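Local coordinates for protein aromatic-amino-acid aminotransferase (Burkholderia pseudomallei, PDB 4F4E) that probably transfers amino groups between aromatic amino acids such as tyrosine and 2-oxoglutarate, working as a homodimer with covalently bound pyridoxal 5'-phosphate, at residues Q219-V224 and R252-A257. Residues are numbered along the deposited sequence; the frame is centred on the assembly and turned at random.
Sequences QVVEVV and RLFAAA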
loop_
_atom_site.group_PDB
_atom_site.type_symbol
_atom_site.label_atom_id
_atom_site.label_comp_id
_atom_site.label_asym_id
_atom_site.label_seq_id
_atom_site.Cartn_x
_atom_site.Cartn_y
_atom_site.Cartn_z
ATOM N N GLN A 219 3.064 22.147 -27.382
ATOM C CA GLN A 219 4.141 21.586 -28.194
ATOM C C GLN A 219 4.505 20.195 -27.694
ATOM O O GLN A 219 4.767 19.297 -28.487
ATOM C CB GLN A 219 5.375 22.466 -28.183
ATOM C CG GLN A 219 5.069 23.827 -28.799
ATOM C CD GLN A 219 6.250 24.761 -28.795
ATOM O OE1 GLN A 219 7.142 24.632 -29.627
ATOM N NE2 GLN A 219 6.239 25.732 -27.902
ATOM N N VAL A 220 4.533 20.038 -26.373
ATOM C CA VAL A 220 4.827 18.733 -25.807
ATOM C C VAL A 220 3.791 17.692 -26.246
ATOM O O VAL A 220 4.156 16.607 -26.685
ATOM C CB VAL A 220 4.952 18.770 -24.272
ATOM C CG1 VAL A 220 5.129 17.365 -23.748
ATOM C CG2 VAL A 220 6.152 19.632 -23.877
ATOM N N VAL A 221 2.511 18.037 -26.110
ATOM C CA VAL A 221 1.431 17.152 -26.530
ATOM C C VAL A 221 1.601 16.778 -28.018
ATOM O O VAL A 221 1.481 15.616 -28.361
ATOM C CB VAL A 221 0.043 17.804 -26.305
ATOM C CG1 VAL A 221 -1.080 16.967 -26.884
ATOM C CG2 VAL A 221 -0.175 18.034 -24.800
ATOM N N GLU A 222 1.897 17.765 -28.873
ATOM C CA GLU A 222 2.032 17.500 -30.320
ATOM C C GLU A 222 3.168 16.512 -30.614
ATOM O O GLU A 222 3.006 15.590 -31.445
ATOM C CB GLU A 222 2.210 18.792 -31.129
ATOM C CG GLU A 222 2.281 18.567 -32.643
ATOM C CD GLU A 222 3.708 18.317 -33.196
ATOM O OE1 GLU A 222 4.697 18.810 -32.599
ATOM O OE2 GLU A 222 3.841 17.642 -34.258
ATOM N N VAL A 223 4.299 16.658 -29.923
ATOM C CA VAL A 223 5.424 15.723 -30.108
ATOM C C VAL A 223 5.132 14.333 -29.569
ATOM O O VAL A 223 5.396 13.352 -30.242
ATOM C CB VAL A 223 6.755 16.264 -29.530
ATOM C CG1 VAL A 223 7.874 15.262 -29.744
ATOM C CG2 VAL A 223 7.098 17.572 -30.222
ATOM N N VAL A 224 4.556 14.249 -28.360
ATOM C CA VAL A 224 4.161 12.956 -27.802
ATOM C C VAL A 224 3.212 12.250 -28.772
ATOM O O VAL A 224 3.334 11.058 -29.005
ATOM C CB VAL A 224 3.519 13.125 -26.413
ATOM C CG1 VAL A 224 2.768 11.846 -25.988
ATOM C CG2 VAL A 224 4.550 13.516 -25.375
ATOM N N ARG A 252 -5.663 17.829 -19.040
ATOM C CA ARG A 252 -6.770 18.027 -19.961
ATOM C C ARG A 252 -6.346 18.202 -21.420
ATOM O O ARG A 252 -7.062 17.726 -22.317
ATOM C CB ARG A 252 -7.644 19.198 -19.482
ATOM C CG ARG A 252 -8.254 18.842 -18.112
ATOM C CD ARG A 252 -9.188 19.898 -17.550
ATOM N NE ARG A 252 -9.501 19.565 -16.141
ATOM C CZ ARG A 252 -10.331 20.254 -15.342
ATOM N NH1 ARG A 252 -10.994 21.298 -15.771
ATOM N NH2 ARG A 252 -10.539 19.868 -14.100
ATOM N N LEU A 253 -5.181 18.823 -21.632
ATOM C CA LEU A 253 -4.603 18.997 -22.978
ATOM C C LEU A 253 -4.286 17.638 -23.583
ATOM O O LEU A 253 -4.551 17.416 -24.764
ATOM C CB LEU A 253 -3.324 19.859 -22.940
ATOM C CG LEU A 253 -3.570 21.366 -22.799
ATOM C CD1 LEU A 253 -2.325 22.233 -22.442
ATOM C CD2 LEU A 253 -4.199 21.878 -24.082
ATOM N N PHE A 254 -3.727 16.742 -22.761
ATOM C CA PHE A 254 -3.435 15.373 -23.224
ATOM C C PHE A 254 -4.728 14.609 -23.453
ATOM O O PHE A 254 -4.841 13.857 -24.430
ATOM C CB PHE A 254 -2.516 14.606 -22.275
ATOM C CG PHE A 254 -1.053 14.961 -22.433
ATOM C CD1 PHE A 254 -0.299 14.347 -23.370
ATOM C CD2 PHE A 254 -0.478 15.897 -21.631
ATOM C CE1 PHE A 254 1.031 14.661 -23.519
ATOM C CE2 PHE A 254 0.865 16.226 -21.767
ATOM C CZ PHE A 254 1.614 15.598 -22.731
ATOM N N ALA A 255 -5.700 14.801 -22.568
ATOM C CA ALA A 255 -6.983 14.143 -22.706
ATOM C C ALA A 255 -7.649 14.557 -24.016
ATOM O O ALA A 255 -8.181 13.695 -24.729
ATOM C CB ALA A 255 -7.891 14.448 -21.499
ATOM N N ALA A 256 -7.577 15.844 -24.348
ATOM C CA ALA A 256 -8.239 16.393 -25.531
ATOM C C ALA A 256 -7.614 15.894 -26.822
ATOM O O ALA A 256 -8.260 15.948 -27.872
ATOM C CB ALA A 256 -8.221 17.935 -25.493
ATOM N N ALA A 257 -6.363 15.425 -26.742
ATOM C CA ALA A 257 -5.595 14.928 -27.896
ATOM C C ALA A 257 -5.836 13.481 -28.319
ATOM O O ALA A 257 -5.183 13.008 -29.251
ATOM C CB ALA A 257 -4.085 15.156 -27.663
#
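L253 and F254 begin the contact by meeting V221 of 219-224, where the crossover helices of two successive beta-alpha-beta units pack together in the large domain of this fold type I pyridoxal-phosphate enzyme. Strands 197-201, 230-235 and 261-266 are neighbouring and parallel in the mixed sheet; helix 214-227 links the first two and helix 249-256 the second and third. The short axes run roughly alongside each other, 38° apart, with a closest approach of 10.0 Å. The interface rests on apolar side-chain contacts that bury 233 Å² between the segments, with no hydrogen bond across them.

L253 touches with its CB, which lies 4.1 Å from V221 CG2. W217, earlier on helix 214-227, meets both L253 and F254.

F254 offers a ring face. Its CG stands anti to its own carbonyl carbon, and the ring extends toward 219-224, closer than the direction of its CB would suggest. V221 CG2 sits over the middle of one face, 3.6 Å from the ring centroid and just 8° off the normal, a textbook CH-pi geometry. Two further valines meet the rim of the ring near its plane: V220 CG1 is 4.1 Å from F254 CZ, and V224 CB is 4.1 Å from F254 CE1. P231 and L233 of strand 230-235 also touch the phenyl group, tying the pair of helices to the sheet.

A257 follows where helix 249-256 gives way to loop. Its carbonyl O accepts a hydrogen bond from K225 NZ, a polar link beside the apolar contact. V221 divides its branches between two partners: with CG2 over the phenyl ring, CG1, anti to the backbone N (chi1 173°), reaches A257 CB at 3.6 Å.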